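PDB 4DG8: PA1221 from Pseudomonas aeruginosa, which belongs to the ANL superfamily of AMP-binding enzymes, binds adenosine monophosphate, and carries a phosphopantetheine attachment site. Local coordinates for residues K180-T185 / G369-Y374. Sequence-based numbering, arbitrary orientation.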
# COMPACT_ATOMS: atom_id res chain seq x y z
N LYS A 180 -2.23 -2.00 13.71
CA LYS A 180 -3.39 -2.84 13.45
C LYS A 180 -3.20 -3.65 12.17
O LYS A 180 -2.84 -3.11 11.12
CB LYS A 180 -4.66 -1.98 13.37
CG LYS A 180 -4.89 -1.15 14.63
CD LYS A 180 -4.92 -2.02 15.90
CE LYS A 180 -5.17 -1.19 17.15
NZ LYS A 180 -5.37 -2.01 18.40
N ALA A 181 -3.43 -4.96 12.26
CA ALA A 181 -3.21 -5.84 11.11
C ALA A 181 -4.45 -5.95 10.23
O ALA A 181 -5.48 -6.45 10.68
CB ALA A 181 -2.78 -7.20 11.58
N ILE A 182 -4.34 -5.49 8.99
CA ILE A 182 -5.45 -5.58 8.03
C ILE A 182 -5.34 -6.83 7.18
O ILE A 182 -4.39 -6.99 6.42
CB ILE A 182 -5.51 -4.32 7.14
CG1 ILE A 182 -5.83 -3.09 7.99
CG2 ILE A 182 -6.53 -4.50 5.99
CD1 ILE A 182 -5.56 -1.74 7.28
N ALA A 183 -6.30 -7.74 7.30
CA ALA A 183 -6.23 -8.98 6.50
C ALA A 183 -7.04 -8.81 5.24
O ALA A 183 -8.26 -8.64 5.28
CB ALA A 183 -6.68 -10.21 7.29
N CYS A 184 -6.34 -8.86 4.12
CA CYS A 184 -6.93 -8.69 2.81
C CYS A 184 -7.07 -10.05 2.13
O CYS A 184 -6.31 -10.97 2.37
CB CYS A 184 -6.13 -7.72 1.95
SG CYS A 184 -6.29 -5.99 2.57
N THR A 185 -8.06 -10.15 1.26
CA THR A 185 -8.63 -11.41 0.84
C THR A 185 -8.16 -11.65 -0.61
O THR A 185 -7.75 -10.71 -1.28
CB THR A 185 -10.15 -11.21 0.94
OG1 THR A 185 -10.77 -12.30 1.63
CG2 THR A 185 -10.76 -10.93 -0.39
N GLY A 369 -13.77 -5.67 -2.19
CA GLY A 369 -12.49 -5.17 -1.71
C GLY A 369 -12.34 -5.09 -0.20
O GLY A 369 -11.22 -4.93 0.30
N LEU A 370 -13.45 -5.22 0.55
CA LEU A 370 -13.40 -5.07 2.01
C LEU A 370 -12.51 -6.13 2.66
O LEU A 370 -12.61 -7.33 2.36
CB LEU A 370 -14.80 -5.08 2.65
CG LEU A 370 -15.83 -4.03 2.21
CD1 LEU A 370 -17.13 -4.17 2.98
CD2 LEU A 370 -15.27 -2.60 2.33
N ALA A 371 -11.63 -5.70 3.54
CA ALA A 371 -10.76 -6.63 4.23
C ALA A 371 -11.63 -7.49 5.16
O ALA A 371 -12.76 -7.11 5.49
CB ALA A 371 -9.67 -5.90 5.02
N GLN A 372 -11.12 -8.66 5.52
CA GLN A 372 -11.80 -9.48 6.51
C GLN A 372 -11.93 -8.69 7.81
O GLN A 372 -12.95 -8.79 8.51
CB GLN A 372 -11.02 -10.78 6.74
CG GLN A 372 -11.60 -11.67 7.83
CD GLN A 372 -10.63 -12.74 8.28
OE1 GLN A 372 -9.66 -12.46 9.00
NE2 GLN A 372 -10.88 -13.98 7.86
N GLY A 373 -10.91 -7.88 8.11
CA GLY A 373 -10.96 -7.03 9.29
C GLY A 373 -9.58 -6.80 9.87
O GLY A 373 -8.57 -7.04 9.20
N TYR A 374 -9.51 -6.35 11.12
CA TYR A 374 -8.21 -6.17 11.76
C TYR A 374 -7.91 -7.47 12.45
O TYR A 374 -8.55 -7.81 13.44
CB TYR A 374 -8.24 -5.03 12.76
CG TYR A 374 -8.56 -3.72 12.10
CD1 TYR A 374 -7.65 -3.10 11.25
CD2 TYR A 374 -9.79 -3.11 12.31
CE1 TYR A 374 -7.95 -1.90 10.63
CE2 TYR A 374 -10.10 -1.91 11.69
CZ TYR A 374 -9.18 -1.31 10.85
OH TYR A 374 -9.49 -0.12 10.25
O HOH W 1 -9.63 -7.72 0.88
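Ala183 is gripped through its backbone from both ends. Ala183 N gives a nearly straight hydrogen bond to Gly373 O (3.0 Å). Ala183 O accepts a more bent one from Gln372 N (2.9 Å, 139° at the hydrogen). A CA-H...O contact follows, with Ala181 O 2.9 Å from Tyr374 CA. The strand pairing is antiparallel, with Ile182 and Tyr374 as a non-hydrogen-bonded pair. Gly373 has a positive phi (149°), a conformation in which a beta carbon would crowd the carbonyl O of Gln372.

Apolar contacts gather on the face that carries Ile182 and Tyr374. The two side chains run alongside each other in the same direction. Ile182 CG1 meets Tyr374 CE1 obliquely at 3.6 Å. Ile182 CG2, anti to the backbone N, reaches Ala371 CB at 3.6 Å. Lys180 CB touches the same tyrosine ring at CD1. Tyr374 OH is bound by Glu313, and Lys180 NZ turns away to a salt bridge with Asp377. The Ile182 side chain lies about 6 Å from the bound adenosine monophosphate.

One water joins the far end, accepting from Thr185 N (2.9 Å) and donating to Gly369 O (3.3 Å).

Both segments belong to the AMP-binding enzyme region, and their pairing completes one side of a mixed sheet. The short, weakly bonded strand 373-374 lies outermost, beside strand 180-185, whose other neighbour is strand 166-172. Helix 378-384 and strand 393-406 pack against Tyr374.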